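Local coordinates for protein acyltransferase (Streptococcus pneumoniae, PDB 5UG1) that probably transfers acetyl groups to peptidoglycan, as the C-terminal catalytic domain of the O-acetyltransferase OatA, at residues 73-78 with 113-118. Numbering follows the deposited sequence.
Sequences DWDSIV and RELAEK. With NA (sodium ion), chain C.
L115 reaches helix 73-78 because its chi1 of -71° sets CG anti to the carbonyl carbon and its chi2 of 176° extends CD1 toward W74 and V78. On the facing helix, V78 holds CG2 anti to its own carbonyl carbon, and this branch meets L115 CD1 at 3.9 Å, the two side chains crossing obliquely. L115 CD1 also lies 3.8 Å from W74 CB and 3.6 Å from W74 O, so this methyl rests between two residues one turn apart. W74 O is also the acceptor for V78 N, which places the methyl beside a carbonyl already engaged in the helix. The indole itself leads away from L115, towards I60 and L89 of the sheet, leaving CB as the part of the W74 side chain that meets the leucine. The other methyl, L115 CD2, has D75 OD1 at 4.2 Å, a marginal approach; that carboxylate oxygen is hydrogen-bonded to Y111 OH, one turn earlier on helix 102-118, which gives the two helices a polar link beside the apolar one. No hydrogen bond joins the two segments directly. Their axes approach to 11.1 Å, with a signed crossing angle of -30°. Every contact within 4.5 Å ends on L115, and only 145 Å² is buried, evidence for a light contact carried by one leucine. Next to it, A116 O binds the sodium ion at 2.3 Å, with T119 O, I122 O and two waters as further ligands, where helix 102-118 gives way to strand 122-125. Two neighbouring helices running in the same general direction, packed on a parallel sheet of strand order 2-1-3-4-5, are characteristic of an SGNH-hydrolase-like alpha/beta domain.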
loop_
_atom_site.group_PDB
_atom_site.type_symbol
_atom_site.label_atom_id
_atom_site.label_comp_id
_atom_site.label_asym_id
_atom_site.label_seq_id
_atom_site.Cartn_x
_atom_site.Cartn_y
_atom_site.Cartn_z
ATOM N N ASP A 73 1.023 -5.078 -13.651
ATOM C CA ASP A 73 1.638 -5.227 -12.331
ATOM C C ASP A 73 0.607 -5.607 -11.271
ATOM O O ASP A 73 0.854 -6.498 -10.450
ATOM C CB ASP A 73 2.381 -3.945 -11.932
ATOM C CG ASP A 73 3.839 -3.927 -12.428
ATOM O OD1 ASP A 73 4.465 -5.009 -12.501
ATOM O OD2 ASP A 73 4.365 -2.842 -12.751
ATOM N N TRP A 74 -0.554 -4.950 -11.264
ATOM C CA TRP A 74 -1.512 -5.252 -10.212
ATOM C C TRP A 74 -2.258 -6.538 -10.499
ATOM O O TRP A 74 -2.581 -7.277 -9.564
ATOM C CB TRP A 74 -2.480 -4.083 -10.013
ATOM C CG TRP A 74 -1.813 -2.938 -9.354
ATOM C CD1 TRP A 74 -1.538 -1.717 -9.900
ATOM C CD2 TRP A 74 -1.277 -2.918 -8.020
ATOM N NE1 TRP A 74 -0.881 -0.930 -8.975
ATOM C CE2 TRP A 74 -0.710 -1.650 -7.818
ATOM C CE3 TRP A 74 -1.234 -3.853 -6.981
ATOM C CZ2 TRP A 74 -0.104 -1.291 -6.619
ATOM C CZ3 TRP A 74 -0.651 -3.493 -5.793
ATOM C CH2 TRP A 74 -0.085 -2.226 -5.618
ATOM N N ASP A 75 -2.536 -6.821 -11.776
ATOM C CA ASP A 75 -3.011 -8.149 -12.149
ATOM C C ASP A 75 -2.052 -9.221 -11.649
ATOM O O ASP A 75 -2.469 -10.223 -11.061
ATOM C CB ASP A 75 -3.152 -8.262 -13.662
ATOM C CG ASP A 75 -4.402 -7.616 -14.187
ATOM O OD1 ASP A 75 -5.259 -7.197 -13.371
ATOM O OD2 ASP A 75 -4.520 -7.542 -15.427
ATOM N N SER A 76 -0.754 -9.012 -11.866
ATOM C CA SER A 76 0.226 -10.045 -11.558
ATOM C C SER A 76 0.369 -10.259 -10.055
ATOM O O SER A 76 0.402 -11.402 -9.586
ATOM C CB SER A 76 1.578 -9.688 -12.162
ATOM O OG SER A 76 2.508 -10.707 -11.865
ATOM N N ILE A 77 0.500 -9.178 -9.282
ATOM C CA ILE A 77 0.741 -9.372 -7.859
ATOM C C ILE A 77 -0.482 -10.006 -7.211
ATOM O O ILE A 77 -0.363 -10.884 -6.351
ATOM C CB ILE A 77 1.159 -8.047 -7.188
ATOM C CG1 ILE A 77 1.914 -8.327 -5.887
ATOM C CG2 ILE A 77 -0.033 -7.135 -6.951
ATOM C CD1 ILE A 77 2.628 -7.126 -5.348
ATOM N N VAL A 78 -1.673 -9.634 -7.674
ATOM C CA VAL A 78 -2.884 -10.264 -7.171
ATOM C C VAL A 78 -2.907 -11.733 -7.548
ATOM O O VAL A 78 -3.234 -12.592 -6.725
ATOM C CB VAL A 78 -4.123 -9.522 -7.695
ATOM C CG1 VAL A 78 -5.380 -10.379 -7.486
ATOM C CG2 VAL A 78 -4.229 -8.154 -7.009
ATOM N N ARG A 113 -8.779 -0.326 -6.925
ATOM C CA ARG A 113 -10.112 -0.371 -6.339
ATOM C C ARG A 113 -10.956 -1.468 -6.982
ATOM O O ARG A 113 -11.705 -2.164 -6.288
ATOM C CB ARG A 113 -10.798 0.986 -6.475
ATOM C CG ARG A 113 -10.140 2.092 -5.645
ATOM C CD ARG A 113 -10.825 3.443 -5.826
ATOM N NE ARG A 113 -10.005 4.498 -5.242
ATOM C CZ ARG A 113 -9.427 5.486 -5.924
ATOM N NH1 ARG A 113 -9.607 5.608 -7.234
ATOM N NH2 ARG A 113 -8.686 6.379 -5.283
ATOM N N GLU A 114 -10.826 -1.662 -8.304
ATOM C CA GLU A 114 -11.648 -2.672 -8.973
ATOM C C GLU A 114 -11.262 -4.064 -8.519
ATOM O O GLU A 114 -12.129 -4.917 -8.298
ATOM C CB GLU A 114 -11.523 -2.557 -10.494
ATOM C CG GLU A 114 -11.849 -1.172 -11.010
ATOM C CD GLU A 114 -12.086 -1.109 -12.511
ATOM O OE1 GLU A 114 -11.333 -1.738 -13.285
ATOM O OE2 GLU A 114 -13.039 -0.417 -12.912
ATOM N N LEU A 115 -9.961 -4.300 -8.369
ATOM C CA LEU A 115 -9.482 -5.596 -7.928
ATOM C C LEU A 115 -9.926 -5.884 -6.501
ATOM O O LEU A 115 -10.350 -7.002 -6.196
ATOM C CB LEU A 115 -7.954 -5.656 -8.055
ATOM C CG LEU A 115 -7.391 -5.718 -9.476
ATOM C CD1 LEU A 115 -5.850 -5.686 -9.483
ATOM C CD2 LEU A 115 -7.907 -6.954 -10.175
ATOM N N ALA A 116 -9.844 -4.886 -5.617
ATOM C CA ALA A 116 -10.253 -5.089 -4.228
ATOM C C ALA A 116 -11.755 -5.333 -4.121
ATOM O O ALA A 116 -12.197 -6.207 -3.371
ATOM C CB ALA A 116 -9.842 -3.887 -3.379
ATOM N N GLU A 117 -12.555 -4.562 -4.851
ATOM C CA GLU A 117 -13.989 -4.821 -4.886
ATOM C C GLU A 117 -14.279 -6.236 -5.359
ATOM O O GLU A 117 -15.153 -6.922 -4.809
ATOM C CB GLU A 117 -14.673 -3.809 -5.800
ATOM C CG GLU A 117 -14.783 -2.447 -5.192
ATOM C CD GLU A 117 -15.603 -2.482 -3.931
ATOM O OE1 GLU A 117 -16.843 -2.628 -4.040
ATOM O OE2 GLU A 117 -15.004 -2.398 -2.834
ATOM N N LYS A 118 -13.552 -6.686 -6.379
ATOM C CA LYS A 118 -13.830 -7.961 -7.023
ATOM C C LYS A 118 -13.410 -9.146 -6.156
ATOM O O LYS A 118 -14.101 -10.171 -6.132
ATOM C CB LYS A 118 -13.126 -8.004 -8.393
ATOM C CG LYS A 118 -12.872 -9.389 -8.941
ATOM C CD LYS A 118 -12.357 -9.375 -10.381
ATOM C CE LYS A 118 -12.471 -10.779 -10.995
ATOM N NZ LYS A 118 -12.203 -10.836 -12.464
HETATM NA NA NA C . -12.443 -7.630 -1.572
HETATM O O HOH W 1 -14.505 -8.380 -2.517
HETATM O O HOH W 2 -13.230 -5.617 -0.597
#